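Local coordinates for 4-hydroxy-tetrahydrodipicolinate synthase (PDB 2EHH), which probably catalyses the condensation of pyruvate with aspartate beta-semialdehyde to 4-hydroxy-tetrahydrodipicolinate, a step of lysine biosynthesis, at residues T11-E15 with G16-Y20; K64-A67 with G68-V72. All coordinates share one frame; numbering follows the deposited sequence.

Overall arrangement
From the N terminus the chain forms strand 4-8, the first of the eight parallel barrel strands, and then leaves the barrel for the small hairpin of contact 1, whose T11-E15 and G16-Y20 arms close a tight turn just before helix 20-31. After helix 20-31 and strand 37-40 the chain enters helix 52-66, and contact 2 closes the turn at its C-terminal end, from K64-A67 into strand 71-75. The two loops follow in series, neither nested nor crossed, with centres about 20 Å apart and nearest atoms about 5 Å apart. Helices 20-31 and 52-66 connect them, since side chains of both contacts pack on each helix.

Contact 1 of 2, residues T11-E15 with G16-Y20; sequences TPFKE and GEVDY
F13-K14 and E17-V18 run antiparallel across a type I' turn from K14 to E17, with K14 and E17 as the hydrogen-bonded pair: K14 N gives a bond of 2.8 Å to E17 O, and E17 N returns one of 3.0 Å to K14 O. Beyond them D19 N donates a hydrogen bond to P12 O, 2.9 Å, almost straight (174°). This is a beta hairpin with a two-residue loop, E15 and G16, both with positive phi, set between the first barrel strand and helix 20-31. F13 and V18 form the non-hydrogen-bonded pair and their side chains diverge; even so, ring atom F13 CE2 lies 4.2 Å from V18 CG2, while E17 O sits at the ring edge. T11 O lies over the centre of the F13 ring, 3.7 Å above its plane. D19 carries the other side: its CB packs on P12 CB (3.8 Å), and CG, turned anti to the backbone N (chi1 -172°), places D19 OD2 3.7 Å from K14 CB, beside the lysine's extended chain. A water donates to both D19 OD2 and F13 O, bridging F13 of the first strand and the residue just past the second. The other carboxylate oxygen, OD1, caps A22 N at the start of helix 20-31.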
loop_
_atom_site.group_PDB
_atom_site.type_symbol
_atom_site.label_atom_id
_atom_site.label_comp_id
_atom_site.label_asym_id
_atom_site.label_seq_id
_atom_site.Cartn_x
_atom_site.Cartn_y
_atom_site.Cartn_z
ATOM N N THR A 11 -6.933 18.711 -23.999
ATOM C CA THR A 11 -6.284 19.486 -25.051
ATOM C C THR A 11 -6.545 18.761 -26.369
ATOM O O THR A 11 -5.978 17.698 -26.631
ATOM C CB THR A 11 -4.761 19.598 -24.838
ATOM O OG1 THR A 11 -4.494 20.250 -23.592
ATOM C CG2 THR A 11 -4.126 20.408 -25.971
ATOM N N PRO A 12 -7.436 19.315 -27.206
ATOM C CA PRO A 12 -7.782 18.725 -28.504
ATOM C C PRO A 12 -6.573 18.654 -29.432
ATOM O O PRO A 12 -5.759 19.577 -29.475
ATOM C CB PRO A 12 -8.849 19.677 -29.045
ATOM C CG PRO A 12 -9.462 20.256 -27.811
ATOM C CD PRO A 12 -8.263 20.503 -26.935
ATOM N N PHE A 13 -6.465 17.554 -30.168
ATOM C CA PHE A 13 -5.372 17.358 -31.114
ATOM C C PHE A 13 -5.945 17.054 -32.494
ATOM O O PHE A 13 -7.019 16.468 -32.614
ATOM C CB PHE A 13 -4.483 16.181 -30.687
ATOM C CG PHE A 13 -3.638 16.455 -29.477
ATOM C CD1 PHE A 13 -3.510 15.493 -28.479
ATOM C CD2 PHE A 13 -2.950 17.655 -29.343
ATOM C CE1 PHE A 13 -2.708 15.725 -27.362
ATOM C CE2 PHE A 13 -2.144 17.897 -28.231
ATOM C CZ PHE A 13 -2.024 16.928 -27.237
ATOM N N LYS A 14 -5.222 17.460 -33.530
ATOM C CA LYS A 14 -5.639 17.200 -34.900
ATOM C C LYS A 14 -4.418 17.313 -35.797
ATOM O O LYS A 14 -3.697 18.311 -35.753
ATOM C CB LYS A 14 -6.704 18.201 -35.350
ATOM C CG LYS A 14 -7.241 17.926 -36.750
ATOM C CD LYS A 14 -8.287 18.944 -37.152
ATOM C CE LYS A 14 -8.794 18.683 -38.557
ATOM N NZ LYS A 14 -9.779 19.721 -38.980
ATOM N N GLU A 15 -4.175 16.282 -36.600
ATOM C CA GLU A 15 -3.026 16.287 -37.502
ATOM C C GLU A 15 -1.744 16.343 -36.676
ATOM O O GLU A 15 -0.733 16.873 -37.131
ATOM C CB GLU A 15 -3.072 17.515 -38.417
ATOM C CG GLU A 15 -4.458 17.899 -38.913
ATOM C CD GLU A 15 -4.513 19.334 -39.433
ATOM O OE1 GLU A 15 -5.618 19.798 -39.792
ATOM O OE2 GLU A 15 -3.452 19.998 -39.482
ATOM N N GLY A 16 -1.792 15.813 -35.457
ATOM C CA GLY A 16 -0.619 15.825 -34.599
ATOM C C GLY A 16 -0.280 17.197 -34.035
ATOM O O GLY A 16 0.801 17.404 -33.482
ATOM N N GLU A 17 -1.206 18.137 -34.161
ATOM C CA GLU A 17 -0.979 19.489 -33.665
ATOM C C GLU A 17 -2.135 19.879 -32.747
ATOM O O GLU A 17 -3.197 19.258 -32.785
ATOM C CB GLU A 17 -0.904 20.464 -34.846
ATOM C CG GLU A 17 -0.106 21.731 -34.576
ATOM C CD GLU A 17 1.402 21.511 -34.648
ATOM O OE1 GLU A 17 2.158 22.413 -34.229
ATOM O OE2 GLU A 17 1.831 20.441 -35.131
ATOM N N VAL A 18 -1.932 20.893 -31.912
ATOM C CA VAL A 18 -3.003 21.343 -31.033
ATOM C C VAL A 18 -4.130 21.877 -31.917
ATOM O O VAL A 18 -3.892 22.710 -32.793
ATOM C CB VAL A 18 -2.531 22.470 -30.091
ATOM C CG1 VAL A 18 -3.724 23.069 -29.358
ATOM C CG2 VAL A 18 -1.519 21.925 -29.095
ATOM N N ASP A 19 -5.346 21.387 -31.682
ATOM C CA ASP A 19 -6.533 21.786 -32.445
ATOM C C ASP A 19 -7.160 23.033 -31.808
ATOM O O ASP A 19 -8.074 22.931 -30.988
ATOM C CB ASP A 19 -7.544 20.636 -32.446
ATOM C CG ASP A 19 -8.725 20.884 -33.367
ATOM O OD1 ASP A 19 -8.939 22.040 -33.787
ATOM O OD2 ASP A 19 -9.452 19.912 -33.659
ATOM N N TYR A 20 -6.672 24.205 -32.202
ATOM C CA TYR A 20 -7.160 25.459 -31.646
ATOM C C TYR A 20 -8.627 25.799 -31.882
ATOM O O TYR A 20 -9.254 26.427 -31.032
ATOM C CB TYR A 20 -6.258 26.602 -32.109
ATOM C CG TYR A 20 -4.911 26.542 -31.434
ATOM C CD1 TYR A 20 -4.764 26.922 -30.101
ATOM C CD2 TYR A 20 -3.800 26.020 -32.097
ATOM C CE1 TYR A 20 -3.547 26.779 -29.442
ATOM C CE2 TYR A 20 -2.581 25.871 -31.447
ATOM C CZ TYR A 20 -2.462 26.250 -30.118
ATOM O OH TYR A 20 -1.264 26.088 -29.466
HETATM O O HOH W 1 -9.304 17.643 -31.924
#

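Contact 2 of 2, residues K64-A67 with G68-V72; sequences KRAA and GRIKV
A66 O, a carbonyl at the end of helix 52-66, takes two hydrogen bonds from a single residue, R69. R69 N lies 3.2 Å from A66 O and R69 NE 3.0 Å from A66 O, and they approach from opposite faces of the carbonyl plane. The NE bond is close to straight (166° at the hydrogen), and A66 O lies in the guanidinium plane. One residue earlier, R65 O accepts from R69 NH2 at 2.8 Å; this bond is more bent, and the oxygen is tilted somewhat from that plane. The guanidinium therefore presents one edge, NE and NH2, to two successive carbonyls. The bend at chi3 (-66°) swings NE and the guanidinium back toward the helix end. With NE and NH2 both bonded, the rotation of the guanidinium should be well defined. Its NH2 also forms a salt bridge with E28, whose carboxylate probably eases the like charges of R69 and R65; R65 itself makes a long, weak ion pair with it.

The backbone bond closes a type I' turn from A66 to R69, in which A67, the first residue to leave the helix, and G68 both have positive phi. On the buried side, A66 CB meets V72 CG2 at 3.6 Å and I70 CG1 at 3.8 Å. A chi1 of 54° seats I70 CG1 in the cleft between its own N and C, and so turns it to A66. I70 O is buried here with no partner in the model.

The turn completes a beta-alpha-beta unit of the TIM barrel, strand 37-40, helix 52-66 and strand 71-75. I70 packs on I38 of the preceding strand and on V31 of helix 20-31, while V72 rests against A62 and V63 of helix 52-66.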
loop_
_atom_site.group_PDB
_atom_site.type_symbol
_atom_site.label_atom_id
_atom_site.label_comp_id
_atom_site.label_asym_id
_atom_site.label_seq_id
_atom_site.Cartn_x
_atom_site.Cartn_y
_atom_site.Cartn_z
ATOM N N LYS A 64 -6.824 34.776 -24.122
ATOM C CA LYS A 64 -7.402 35.643 -25.145
ATOM C C LYS A 64 -8.842 35.271 -25.480
ATOM O O LYS A 64 -9.700 36.141 -25.593
ATOM C CB LYS A 64 -6.567 35.594 -26.430
ATOM C CG LYS A 64 -5.241 36.331 -26.361
ATOM C CD LYS A 64 -4.491 36.207 -27.683
ATOM C CE LYS A 64 -3.262 37.107 -27.727
ATOM N NZ LYS A 64 -2.298 36.820 -26.630
ATOM N N ARG A 65 -9.112 33.979 -25.641
ATOM C CA ARG A 65 -10.461 33.549 -25.978
ATOM C C ARG A 65 -11.443 33.747 -24.833
ATOM O O ARG A 65 -12.508 34.335 -25.025
ATOM C CB ARG A 65 -10.477 32.084 -26.420
ATOM C CG ARG A 65 -9.640 31.784 -27.657
ATOM C CD ARG A 65 -9.771 32.862 -28.735
ATOM N NE ARG A 65 -11.150 33.128 -29.141
ATOM C CZ ARG A 65 -11.913 32.285 -29.832
ATOM N NH1 ARG A 65 -11.442 31.100 -30.205
ATOM N NH2 ARG A 65 -13.149 32.638 -30.162
ATOM N N ALA A 66 -11.094 33.256 -23.645
ATOM C CA ALA A 66 -11.981 33.406 -22.497
ATOM C C ALA A 66 -12.233 34.896 -22.274
ATOM O O ALA A 66 -13.369 35.318 -22.067
ATOM C CB ALA A 66 -11.351 32.785 -21.256
ATOM N N ALA A 67 -11.156 35.676 -22.315
ATOM C CA ALA A 67 -11.220 37.123 -22.139
ATOM C C ALA A 67 -12.048 37.577 -20.934
ATOM O O ALA A 67 -13.008 38.334 -21.083
ATOM C CB ALA A 67 -11.757 37.772 -23.417
ATOM N N GLY A 68 -11.676 37.101 -19.749
ATOM C CA GLY A 68 -12.360 37.493 -18.529
ATOM C C GLY A 68 -13.768 36.993 -18.279
ATOM O O GLY A 68 -14.308 37.216 -17.196
ATOM N N ARG A 69 -14.378 36.330 -19.255
ATOM C CA ARG A 69 -15.733 35.820 -19.066
ATOM C C ARG A 69 -15.741 34.662 -18.066
ATOM O O ARG A 69 -16.751 34.391 -17.413
ATOM C CB ARG A 69 -16.320 35.370 -20.399
ATOM C CG ARG A 69 -16.605 36.518 -21.361
ATOM C CD ARG A 69 -17.083 35.973 -22.690
ATOM N NE ARG A 69 -16.024 35.218 -23.354
ATOM C CZ ARG A 69 -16.222 34.368 -24.355
ATOM N NH1 ARG A 69 -17.446 34.154 -24.813
ATOM N NH2 ARG A 69 -15.191 33.735 -24.903
ATOM N N ILE A 70 -14.605 33.983 -17.962
ATOM C CA ILE A 70 -14.431 32.875 -17.029
ATOM C C ILE A 70 -12.956 32.881 -16.653
ATOM O O ILE A 70 -12.114 33.304 -17.446
ATOM C CB ILE A 70 -14.779 31.521 -17.670
ATOM C CG1 ILE A 70 -13.975 31.340 -18.957
ATOM C CG2 ILE A 70 -16.278 31.436 -17.931
ATOM C CD1 ILE A 70 -14.285 30.063 -19.690
ATOM N N LYS A 71 -12.640 32.430 -15.447
ATOM C CA LYS A 71 -11.250 32.412 -15.017
ATOM C C LYS A 71 -10.441 31.388 -15.809
ATOM O O LYS A 71 -10.967 30.371 -16.269
ATOM C CB LYS A 71 -11.159 32.091 -13.524
ATOM C CG LYS A 71 -11.835 33.100 -12.608
ATOM C CD LYS A 71 -11.149 34.453 -12.660
ATOM C CE LYS A 71 -11.645 35.363 -11.541
ATOM N NZ LYS A 71 -11.359 34.794 -10.185
ATOM N N VAL A 72 -9.158 31.678 -15.976
ATOM C CA VAL A 72 -8.262 30.788 -16.687
ATOM C C VAL A 72 -7.096 30.481 -15.771
ATOM O O VAL A 72 -6.381 31.386 -15.336
ATOM C CB VAL A 72 -7.720 31.417 -17.992
ATOM C CG1 VAL A 72 -6.715 30.469 -18.643
ATOM C CG2 VAL A 72 -8.869 31.704 -18.953
#